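Local structure of aminotransferase (Psychrobacter arcticus 273-4, 3IF2) at residues 40-45 with 278-283; 46-51 with 331-336; 124-129 with 207-212; 158-161 with 165-168. The protein probably catalyses pyridoxal-phosphate-dependent transamination of amino acids, possibly transferring the amino group between valine and pyruvate. All coordinates share one frame; numbering follows the deposited sequence.

The four contacts form two groups on opposite sides of the chain's centre. Contacts 1 and 2 are neighbours, their centres 12 Å apart, and they touch where Ile45 CD1 packs against Phe336 CG at 3.7 Å. Contacts 3 and 4 lie 10 Å apart between centres and are joined by a hydrogen bond from Asn124 ND2 to Val161 O, 2.8 Å long. Both cofactor-side contacts, 1 and 4, come close to pyridoxal phosphate: contact 1 through Arg283 at the phosphate, contact 4 through Tyr158, whose side chain is about 5 Å from the cofactor. Their own nearest atoms remain about 11 Å apart. Contact 2 stands farther back, with Ile333 about 13 Å from the cofactor.

Contact 1: residues 40-45 with 278-283; sequences GNPAKI and GLPGMR. With PLP (pyridoxal-5'-phosphate), chain C.
At the phosphate end of the pyridoxal phosphate site, the loop 278-283 that carries Arg283 packs through Pro280 against Pro42. The two pyrrolidine rings meet at a slant, with Pro42 CD 4.0 Å from Pro280 CG, and Pro42 CG lies 4.3 Å from the CA of Gly278. Asn41 crosses the Pro280 ring at roughly a right angle, its OD1 3.9 Å from Pro280 CG; that oxygen takes its hydrogen bond from Tyr79 N of the second subunit. Pro280 then does a second job with its carbonyl. Pro280 O receives Arg283 NE at 2.8 Å in a nearly straight bond (175°), with the acceptor close to the guanidinium plane, and the backbone N of Arg283 at 3.3 Å. These bonds hold the doubly bent arginine chain so that Arg283 NH1 donates to PLP O1P at 3.2 Å, while Arg283 NH2 faces PLP O3P at a modelled separation too short to be trusted. The loop 278-283 links strands 268-273 and 285-288, with Leu279 and Met282 laid on helix 311-321. Residues 40-45 lie in the loop between strand 35-36 and helix 46-60, and Pro42 rests on Tyr337 of helix 324-351.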
loop_
_atom_site.group_PDB
_atom_site.type_symbol
_atom_site.label_atom_id
_atom_site.label_comp_id
_atom_site.label_asym_id
_atom_site.label_seq_id
_atom_site.Cartn_x
_atom_site.Cartn_y
_atom_site.Cartn_z
ATOM N N GLY A 40 -8.413 15.770 7.582
ATOM C CA GLY A 40 -9.022 15.417 6.304
ATOM C C GLY A 40 -9.915 14.180 6.386
ATOM O O GLY A 40 -10.327 13.649 5.346
ATOM N N ASN A 41 -10.245 13.722 7.596
ATOM C CA ASN A 41 -11.099 12.541 7.782
ATOM C C ASN A 41 -12.537 12.950 7.482
ATOM O O ASN A 41 -12.954 14.007 7.964
ATOM C CB ASN A 41 -11.006 11.979 9.224
ATOM C CG ASN A 41 -11.430 10.476 9.319
ATOM O OD1 ASN A 41 -10.675 9.580 8.925
ATOM N ND2 ASN A 41 -12.621 10.210 9.870
ATOM N N PRO A 42 -13.303 12.145 6.698
ATOM C CA PRO A 42 -14.747 12.467 6.474
ATOM C C PRO A 42 -15.589 12.350 7.744
ATOM O O PRO A 42 -15.188 11.674 8.682
ATOM C CB PRO A 42 -15.189 11.373 5.512
ATOM C CG PRO A 42 -14.320 10.195 5.916
ATOM C CD PRO A 42 -12.971 10.835 6.091
ATOM N N ALA A 43 -16.756 12.985 7.737
ATOM C CA ALA A 43 -17.704 13.008 8.884
ATOM C C ALA A 43 -18.302 11.640 9.215
ATOM O O ALA A 43 -18.252 10.749 8.385
ATOM C CB ALA A 43 -18.848 13.973 8.579
ATOM N N LYS A 44 -18.870 11.503 10.420
ATOM C CA LYS A 44 -19.592 10.285 10.847
ATOM C C LYS A 44 -21.076 10.495 10.524
ATOM O O LYS A 44 -21.800 11.091 11.321
ATOM C CB LYS A 44 -19.403 9.998 12.357
ATOM N N ILE A 45 -21.521 10.036 9.348
ATOM C CA ILE A 45 -22.935 10.205 8.913
ATOM C C ILE A 45 -23.730 8.928 9.244
ATOM O O ILE A 45 -23.546 7.889 8.623
ATOM C CB ILE A 45 -23.023 10.570 7.421
ATOM C CG1 ILE A 45 -22.067 11.762 7.090
ATOM C CG2 ILE A 45 -24.448 10.905 7.081
ATOM C CD1 ILE A 45 -22.041 12.168 5.614
ATOM N N GLY A 278 -16.958 7.446 3.070
ATOM C CA GLY A 278 -16.915 7.020 4.466
ATOM C C GLY A 278 -16.086 5.786 4.811
ATOM O O GLY A 278 -16.207 5.310 5.927
ATOM N N LEU A 279 -15.240 5.272 3.899
ATOM C CA LEU A 279 -14.407 4.060 4.147
ATOM C C LEU A 279 -12.887 4.307 4.027
ATOM O O LEU A 279 -12.167 3.481 3.431
ATOM C CB LEU A 279 -14.827 2.933 3.195
ATOM C CG LEU A 279 -16.292 2.480 3.203
ATOM C CD1 LEU A 279 -16.586 1.560 2.008
ATOM C CD2 LEU A 279 -16.648 1.820 4.538
ATOM N N PRO A 280 -12.376 5.412 4.636
ATOM C CA PRO A 280 -10.960 5.714 4.493
ATOM C C PRO A 280 -10.045 4.687 5.137
ATOM O O PRO A 280 -8.923 4.506 4.659
ATOM C CB PRO A 280 -10.826 7.063 5.192
ATOM C CG PRO A 280 -11.819 6.991 6.272
ATOM C CD PRO A 280 -12.991 6.324 5.624
ATOM N N GLY A 281 -10.528 4.013 6.180
ATOM C CA GLY A 281 -9.760 2.998 6.881
ATOM C C GLY A 281 -9.446 1.769 6.057
ATOM O O GLY A 281 -8.492 1.057 6.359
HETATM N N MSE A 282 -10.251 1.542 5.018
HETATM C CA MSE A 282 -10.082 0.427 4.087
HETATM C C MSE A 282 -9.029 0.645 2.997
HETATM O O MSE A 282 -8.595 -0.340 2.398
HETATM C CB MSE A 282 -11.405 0.127 3.396
HETATM C CG MSE A 282 -12.582 -0.197 4.305
HETATM SE SE MSE A 282 -12.273 -1.731 5.433
HETATM C CE MSE A 282 -14.128 -2.310 5.287
ATOM N N ARG A 283 -8.664 1.899 2.695
ATOM C CA ARG A 283 -7.627 2.228 1.715
ATOM C C ARG A 283 -7.896 1.667 0.329
ATOM O O ARG A 283 -7.153 0.813 -0.137
ATOM C CB ARG A 283 -6.220 1.783 2.210
ATOM C CG ARG A 283 -5.830 2.096 3.666
ATOM C CD ARG A 283 -5.393 3.534 3.957
ATOM N NE ARG A 283 -6.349 4.452 3.440
ATOM C CZ ARG A 283 -6.193 5.352 2.472
ATOM N NH1 ARG A 283 -5.017 5.705 1.920
ATOM N NH2 ARG A 283 -7.296 5.982 2.123
HETATM N N1 PLP C . -7.434 13.516 -3.258
HETATM C C2 PLP C . -7.799 14.597 -2.484
HETATM C C2A PLP C . -8.212 15.849 -3.189
HETATM C C3 PLP C . -7.787 14.487 -1.075
HETATM O O3 PLP C . -8.145 15.533 -0.267
HETATM C C4 PLP C . -7.376 13.277 -0.466
HETATM C C4A PLP C . -7.119 13.305 1.037
HETATM O O4A PLP C . -7.571 12.433 1.788
HETATM C C5 PLP C . -6.997 12.172 -1.298
HETATM C C6 PLP C . -7.042 12.332 -2.696
HETATM C C5A PLP C . -6.494 10.824 -0.744
HETATM O O4P PLP C . -7.525 9.903 -0.458
HETATM P P PLP C . -7.194 8.357 -0.179
HETATM O O1P PLP C . -5.770 7.863 -0.251
HETATM O O2P PLP C . -7.991 7.693 -1.251
HETATM O O3P PLP C . -7.711 8.096 1.180
#

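Contact 2: residues 46-51 with 331-336; sequences DAVNEL and NEIKPF
Ala47 and Val48, in the first turn of helix 46-60, meet Glu332 and Ile333 in a small antiparallel helix-helix contact. The short axes are 9.5 Å apart at their closest, with N-to-C directions 155° from each other. The 331-336 part of helix 324-351 is not regular: it has a wider pi-type turn at 331-333 and a kink at Pro335, whose N makes no bond to the turn before. Glu332 carries the outer half of the contact. Its chain bends at chi2 (-63°), which turns the carboxylate back toward its own helix, alongside the Ala47 methyl, and the methyl packs on this folded end: Ala47 CB lies 3.4 Å from Glu332 OE1. Glu332 OE2 makes a weak hydrogen bond to a glycerol, probably from the crystallisation liquor. With alanine in place of Glu332, the Ala47 methyl is likely to lose the carboxylate that packs on it, opening a gap at the rim of the helix pair. The inner half is purely apolar. Val48 has CG1 anti to the backbone N (chi1 177°), which leaves CG2 to face the other helix; Leu328 also packs against this valine. The valine and isoleucine side chains cross at about a right angle, with Val48 CG2 set 3.9 Å from Ile333 CG1.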
loop_
_atom_site.group_PDB
_atom_site.type_symbol
_atom_site.label_atom_id
_atom_site.label_comp_id
_atom_site.label_asym_id
_atom_site.label_seq_id
_atom_site.Cartn_x
_atom_site.Cartn_y
_atom_site.Cartn_z
ATOM N N ASP A 46 -24.594 9.000 10.245
ATOM C CA ASP A 46 -25.346 7.806 10.729
ATOM C C ASP A 46 -26.004 6.972 9.639
ATOM O O ASP A 46 -25.907 5.739 9.678
ATOM C CB ASP A 46 -26.410 8.196 11.790
ATOM C CG ASP A 46 -25.800 8.729 13.106
ATOM O OD1 ASP A 46 -24.607 8.472 13.378
ATOM O OD2 ASP A 46 -26.519 9.401 13.881
ATOM N N ALA A 47 -26.638 7.632 8.664
ATOM C CA ALA A 47 -27.336 6.925 7.585
ATOM C C ALA A 47 -26.367 6.101 6.738
ATOM O O ALA A 47 -26.736 5.029 6.292
ATOM C CB ALA A 47 -28.143 7.866 6.717
ATOM N N VAL A 48 -25.134 6.599 6.565
ATOM C CA VAL A 48 -24.089 5.926 5.803
ATOM C C VAL A 48 -23.583 4.677 6.529
ATOM O O VAL A 48 -23.420 3.624 5.925
ATOM C CB VAL A 48 -22.867 6.875 5.502
ATOM C CG1 VAL A 48 -21.768 6.120 4.767
ATOM C CG2 VAL A 48 -23.299 8.103 4.689
ATOM N N ASN A 49 -23.310 4.824 7.817
ATOM C CA ASN A 49 -22.836 3.723 8.634
ATOM C C ASN A 49 -23.861 2.609 8.838
ATOM O O ASN A 49 -23.477 1.425 8.949
ATOM C CB ASN A 49 -22.276 4.260 9.944
ATOM C CG ASN A 49 -20.993 5.074 9.725
ATOM O OD1 ASN A 49 -20.259 4.840 8.768
ATOM N ND2 ASN A 49 -20.741 6.041 10.607
ATOM N N GLU A 50 -25.145 2.970 8.888
ATOM C CA GLU A 50 -26.218 1.975 8.921
ATOM C C GLU A 50 -26.193 1.103 7.666
ATOM O O GLU A 50 -26.331 -0.126 7.782
ATOM C CB GLU A 50 -27.590 2.644 9.084
ATOM C CG GLU A 50 -27.866 3.045 10.520
ATOM C CD GLU A 50 -28.816 4.221 10.686
ATOM O OE1 GLU A 50 -29.479 4.665 9.713
ATOM O OE2 GLU A 50 -28.872 4.716 11.837
ATOM N N LEU A 51 -26.041 1.728 6.487
ATOM C CA LEU A 51 -25.962 0.966 5.229
ATOM C C LEU A 51 -24.701 0.081 5.177
ATOM O O LEU A 51 -24.763 -1.076 4.746
ATOM C CB LEU A 51 -26.018 1.877 4.007
ATOM C CG LEU A 51 -25.857 1.249 2.602
ATOM C CD1 LEU A 51 -26.765 0.024 2.362
ATOM C CD2 LEU A 51 -26.090 2.327 1.556
ATOM N N ASN A 331 -28.230 11.433 -1.560
ATOM C CA ASN A 331 -29.239 11.665 -0.497
ATOM C C ASN A 331 -28.689 11.974 0.891
ATOM O O ASN A 331 -29.333 12.714 1.638
ATOM C CB ASN A 331 -30.213 10.464 -0.378
ATOM C CG ASN A 331 -30.985 10.183 -1.677
ATOM O OD1 ASN A 331 -31.092 11.044 -2.547
ATOM N ND2 ASN A 331 -31.529 8.981 -1.795
ATOM N N GLU A 332 -27.510 11.428 1.228
ATOM C CA GLU A 332 -26.967 11.540 2.580
ATOM C C GLU A 332 -25.669 12.331 2.644
ATOM O O GLU A 332 -25.607 13.329 3.366
ATOM C CB GLU A 332 -26.769 10.144 3.178
ATOM C CG GLU A 332 -27.949 9.167 3.049
ATOM C CD GLU A 332 -29.237 9.603 3.767
ATOM O OE1 GLU A 332 -29.192 10.409 4.728
ATOM O OE2 GLU A 332 -30.317 9.105 3.362
ATOM N N ILE A 333 -24.658 11.939 1.864
ATOM C CA ILE A 333 -23.337 12.585 1.934
ATOM C C ILE A 333 -23.359 14.046 1.433
ATOM O O ILE A 333 -23.019 14.959 2.193
ATOM C CB ILE A 333 -22.256 11.790 1.189
ATOM C CG1 ILE A 333 -22.123 10.358 1.733
ATOM C CG2 ILE A 333 -20.887 12.518 1.301
ATOM C CD1 ILE A 333 -21.197 9.487 0.943
ATOM N N LYS A 334 -23.768 14.251 0.174
ATOM C CA LYS A 334 -23.813 15.606 -0.445
ATOM C C LYS A 334 -24.597 16.630 0.385
ATOM O O LYS A 334 -24.057 17.704 0.663
ATOM C CB LYS A 334 -24.296 15.545 -1.902
ATOM C CG LYS A 334 -24.502 16.877 -2.688
ATOM C CD LYS A 334 -24.891 16.484 -4.154
ATOM C CE LYS A 334 -25.362 17.616 -5.087
ATOM N NZ LYS A 334 -25.467 17.152 -6.556
ATOM N N PRO A 335 -25.824 16.285 0.833
ATOM C CA PRO A 335 -26.548 17.240 1.674
ATOM C C PRO A 335 -25.918 17.485 3.056
ATOM O O PRO A 335 -25.945 18.626 3.533
ATOM C CB PRO A 335 -27.949 16.601 1.796
ATOM C CG PRO A 335 -28.064 15.731 0.565
ATOM C CD PRO A 335 -26.692 15.137 0.510
ATOM N N PHE A 336 -25.372 16.447 3.694
ATOM C CA PHE A 336 -24.715 16.604 4.995
ATOM C C PHE A 336 -23.679 17.724 4.929
ATOM O O PHE A 336 -23.758 18.669 5.722
ATOM C CB PHE A 336 -24.042 15.310 5.470
ATOM C CG PHE A 336 -23.333 15.462 6.771
ATOM C CD1 PHE A 336 -24.001 15.261 7.965
ATOM C CD2 PHE A 336 -21.995 15.864 6.812
ATOM C CE1 PHE A 336 -23.356 15.450 9.201
ATOM C CE2 PHE A 336 -21.348 16.056 8.039
ATOM C CZ PHE A 336 -22.045 15.852 9.239
#

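Contact 3: residues 124-129 with 207-212; sequences NLFGGA and IGAICC
Phe126 lays the root of its side chain against Ala209, CB to CB at 3.8 Å, while its ring turns away from strand 207-213. Gly208 O lies obliquely to the ring, 4.0 Å from Phe126 CD1. CG sits beside the backbone N (chi1 -65°), and in this position one ring face is covered near its rim by Leu125 CG of the preceding residue. The backbones come closer than the side chains do: the CA of Gly208 points a hydrogen at Phe126 O, with CA and O 3.3 Å apart and an angle of 158° at the hydrogen. Only glycine allows this, because a CB on Gly208 would run into that same carbonyl oxygen. Farther out, the Phe126 ring packs on Val293 of helix 291-305 and meets Phe4 of the second subunit with the ring planes at about 70°, so the buried contact also borders the dimer interface. Phe126 is where the chain leaves helix 115-125 before entering strand 128-131, whereas Gly208 and Ala209 hydrogen-bond through their backbones to strand 142-149. A helix end set against a strand of the central mixed sheet fits the alpha/beta/alpha large domain of the fold type I pyridoxal phosphate enzymes.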
loop_
_atom_site.group_PDB
_atom_site.type_symbol
_atom_site.label_atom_id
_atom_site.label_comp_id
_atom_site.label_asym_id
_atom_site.label_seq_id
_atom_site.Cartn_x
_atom_site.Cartn_y
_atom_site.Cartn_z
ATOM N N ASN A 124 5.277 9.368 -10.271
ATOM C CA ASN A 124 6.571 8.745 -10.590
ATOM C C ASN A 124 6.566 8.046 -11.955
ATOM O O ASN A 124 7.626 7.835 -12.539
ATOM C CB ASN A 124 7.009 7.803 -9.465
ATOM C CG ASN A 124 7.537 8.557 -8.275
ATOM O OD1 ASN A 124 8.605 9.198 -8.364
ATOM N ND2 ASN A 124 6.818 8.502 -7.163
ATOM N N LEU A 125 5.387 7.687 -12.454
ATOM C CA LEU A 125 5.242 7.070 -13.783
ATOM C C LEU A 125 5.423 8.112 -14.883
ATOM O O LEU A 125 5.986 7.803 -15.923
ATOM C CB LEU A 125 3.866 6.395 -13.922
ATOM C CG LEU A 125 3.534 5.576 -15.173
ATOM C CD1 LEU A 125 4.413 4.329 -15.260
ATOM C CD2 LEU A 125 2.032 5.198 -15.193
ATOM N N PHE A 126 4.944 9.338 -14.647
ATOM C CA PHE A 126 4.981 10.418 -15.622
ATOM C C PHE A 126 5.823 11.625 -15.223
ATOM O O PHE A 126 5.780 12.627 -15.898
ATOM C CB PHE A 126 3.544 10.868 -15.892
ATOM C CG PHE A 126 2.709 9.826 -16.545
ATOM C CD1 PHE A 126 2.990 9.432 -17.859
ATOM C CD2 PHE A 126 1.610 9.252 -15.875
ATOM C CE1 PHE A 126 2.221 8.460 -18.506
ATOM C CE2 PHE A 126 0.815 8.270 -16.504
ATOM C CZ PHE A 126 1.125 7.865 -17.824
ATOM N N GLY A 127 6.589 11.529 -14.142
ATOM C CA GLY A 127 7.411 12.637 -13.665
ATOM C C GLY A 127 8.747 12.134 -13.158
ATOM O O GLY A 127 8.862 10.978 -12.735
ATOM N N GLY A 128 9.733 13.036 -13.165
ATOM C CA GLY A 128 11.110 12.724 -12.791
ATOM C C GLY A 128 11.945 12.516 -14.037
ATOM O O GLY A 128 11.607 13.033 -15.101
ATOM N N ALA A 129 13.016 11.739 -13.913
ATOM C CA ALA A 129 13.965 11.542 -15.018
ATOM C C ALA A 129 13.391 10.693 -16.163
ATOM O O ALA A 129 12.855 9.604 -15.914
ATOM C CB ALA A 129 15.250 10.920 -14.499
ATOM N N ILE A 207 7.108 18.448 -19.745
ATOM C CA ILE A 207 5.932 18.201 -18.873
ATOM C C ILE A 207 5.452 16.791 -19.230
ATOM O O ILE A 207 5.120 16.526 -20.385
ATOM C CB ILE A 207 4.799 19.258 -19.054
ATOM C CG1 ILE A 207 5.259 20.639 -18.571
ATOM C CG2 ILE A 207 3.531 18.856 -18.295
ATOM C CD1 ILE A 207 5.546 20.728 -17.068
ATOM N N GLY A 208 5.458 15.886 -18.257
ATOM C CA GLY A 208 5.025 14.490 -18.470
ATOM C C GLY A 208 3.526 14.205 -18.379
ATOM O O GLY A 208 3.039 13.280 -19.020
ATOM N N ALA A 209 2.806 14.988 -17.576
ATOM C CA ALA A 209 1.354 14.859 -17.406
ATOM C C ALA A 209 0.781 16.135 -16.811
ATOM O O ALA A 209 1.537 16.957 -16.302
ATOM C CB ALA A 209 1.036 13.690 -16.500
ATOM N N ILE A 210 -0.544 16.298 -16.913
ATOM C CA ILE A 210 -1.264 17.408 -16.274
ATOM C C ILE A 210 -2.116 16.770 -15.187
ATOM O O ILE A 210 -2.684 15.700 -15.412
ATOM C CB ILE A 210 -2.167 18.206 -17.234
ATOM C CG1 ILE A 210 -1.342 18.800 -18.377
ATOM C CG2 ILE A 210 -2.855 19.345 -16.490
ATOM C CD1 ILE A 210 -2.161 19.638 -19.376
ATOM N N CYS A 211 -2.202 17.411 -14.020
ATOM C CA CYS A 211 -3.009 16.898 -12.912
ATOM C C CYS A 211 -3.736 17.952 -12.070
ATOM O O CYS A 211 -3.203 19.035 -11.833
ATOM C CB CYS A 211 -2.142 16.055 -11.983
ATOM S SG CYS A 211 -3.117 15.212 -10.700
ATOM N N CYS A 212 -4.946 17.605 -11.618
ATOM C CA CYS A 212 -5.714 18.440 -10.695
ATOM C C CYS A 212 -6.836 17.688 -9.981
ATOM O O CYS A 212 -7.285 16.658 -10.462
ATOM C CB CYS A 212 -6.333 19.619 -11.421
ATOM S SG CYS A 212 -7.513 19.083 -12.616
#

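Contact 4: residues 158-161 with 165-168; sequences YSDV and GQHF
Phe168 turns the edge of its ring toward the type I turn 158-161, and two backbone carbonyls meet it there. Tyr158 O lies 3.2 Å from Phe168 CZ and Ser159 O 3.4 Å from Phe168 CE2, both near the ring plane, while Tyr158 CB adds an apolar contact to Phe168 CZ at 3.9 Å. Ser159 O is also gripped by Gln166: Gln166 NE2 donates to it over 3.1 Å in a fairly straight bond (164°), arriving from above the carbonyl plane, 39° out of it. Gln166 spans the distance with an extended chain, its CG anti to the backbone N (chi1 -166°). Asp160 OD1 stands 4.1 Å from Gln166 NE2.

In the next shell, Phe168 packs on Ile147 and Pro401 and meets His162 edge-to-face. Ser159 OG bonds to Ile156 O, which ties the turn to the residues just before it. Tyr158 sends its hydroxyl to Asp245, whose OD2 also bonds the cofactor, and its ring is flanked edge-to-face by Phe119, Phe123 and Tyr155. Losing the Phe168 ring to a leucine would probably leave the carbonyls of Tyr158 and Ser159 without the C-H edge they face.

A ring edge carries slight positive charge, so the two carbonyl oxygens are likely to find mild electrostatic compensation there, with Gln166 supplying the one true donor across the contact.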
loop_
_atom_site.group_PDB
_atom_site.type_symbol
_atom_site.label_atom_id
_atom_site.label_comp_id
_atom_site.label_asym_id
_atom_site.label_seq_id
_atom_site.Cartn_x
_atom_site.Cartn_y
_atom_site.Cartn_z
ATOM N N TYR A 158 0.061 15.732 -2.672
ATOM C CA TYR A 158 0.821 15.551 -3.899
ATOM C C TYR A 158 2.300 15.883 -3.695
ATOM O O TYR A 158 3.138 15.220 -4.285
ATOM C CB TYR A 158 0.328 16.457 -5.046
ATOM C CG TYR A 158 -1.104 16.273 -5.522
ATOM C CD1 TYR A 158 -1.757 15.026 -5.500
ATOM C CD2 TYR A 158 -1.769 17.336 -6.120
ATOM C CE1 TYR A 158 -3.083 14.888 -5.970
ATOM C CE2 TYR A 158 -3.067 17.204 -6.606
ATOM C CZ TYR A 158 -3.729 15.997 -6.519
ATOM O OH TYR A 158 -5.019 15.930 -7.007
ATOM N N SER A 159 2.590 16.893 -2.866
ATOM C CA SER A 159 3.945 17.466 -2.629
ATOM C C SER A 159 5.198 16.608 -2.709
ATOM O O SER A 159 6.128 16.938 -3.439
ATOM C CB SER A 159 4.014 18.135 -1.246
ATOM O OG SER A 159 3.133 19.219 -1.158
ATOM N N ASP A 160 5.214 15.521 -1.948
ATOM C CA ASP A 160 6.452 14.752 -1.728
ATOM C C ASP A 160 6.506 13.328 -2.275
ATOM O O ASP A 160 7.401 12.574 -1.890
ATOM C CB ASP A 160 6.712 14.743 -0.200
ATOM C CG ASP A 160 6.872 16.167 0.414
ATOM O OD1 ASP A 160 7.243 17.145 -0.282
ATOM O OD2 ASP A 160 6.654 16.289 1.638
ATOM N N VAL A 161 5.602 12.964 -3.192
ATOM C CA VAL A 161 5.560 11.572 -3.693
ATOM C C VAL A 161 6.693 11.193 -4.658
ATOM O O VAL A 161 6.932 10.010 -4.861
ATOM C CB VAL A 161 4.188 11.175 -4.307
ATOM C CG1 VAL A 161 3.048 11.420 -3.302
ATOM C CG2 VAL A 161 3.924 11.892 -5.623
ATOM N N GLY A 165 14.145 14.112 -5.838
ATOM C CA GLY A 165 13.846 15.533 -6.015
ATOM C C GLY A 165 12.368 15.845 -5.883
ATOM O O GLY A 165 11.655 15.194 -5.109
ATOM N N GLN A 166 11.922 16.845 -6.637
ATOM C CA GLN A 166 10.512 17.283 -6.686
ATOM C C GLN A 166 10.253 17.821 -8.091
ATOM O O GLN A 166 10.985 18.669 -8.561
ATOM C CB GLN A 166 10.237 18.354 -5.641
ATOM C CG GLN A 166 8.754 18.606 -5.419
ATOM C CD GLN A 166 8.488 19.806 -4.542
ATOM O OE1 GLN A 166 8.998 20.909 -4.806
ATOM N NE2 GLN A 166 7.655 19.616 -3.515
ATOM N N HIS A 167 9.196 17.340 -8.728
ATOM C CA HIS A 167 8.921 17.590 -10.139
ATOM C C HIS A 167 7.489 18.046 -10.401
ATOM O O HIS A 167 6.677 17.324 -10.988
ATOM C CB HIS A 167 9.270 16.313 -10.924
ATOM C CG HIS A 167 10.654 15.816 -10.648
ATOM N ND1 HIS A 167 11.776 16.384 -11.211
ATOM C CD2 HIS A 167 11.101 14.862 -9.800
ATOM C CE1 HIS A 167 12.852 15.774 -10.747
ATOM N NE2 HIS A 167 12.470 14.845 -9.893
ATOM N N PHE A 168 7.186 19.247 -9.915
ATOM C CA PHE A 168 5.903 19.908 -10.161
ATOM C C PHE A 168 6.155 21.256 -10.821
ATOM O O PHE A 168 7.103 21.938 -10.469
ATOM C CB PHE A 168 5.142 20.112 -8.860
ATOM C CG PHE A 168 4.617 18.840 -8.263
ATOM C CD1 PHE A 168 3.568 18.154 -8.895
ATOM C CD2 PHE A 168 5.133 18.327 -7.061
ATOM C CE1 PHE A 168 3.056 16.969 -8.360
ATOM C CE2 PHE A 168 4.620 17.147 -6.513
ATOM C CZ PHE A 168 3.579 16.466 -7.174
#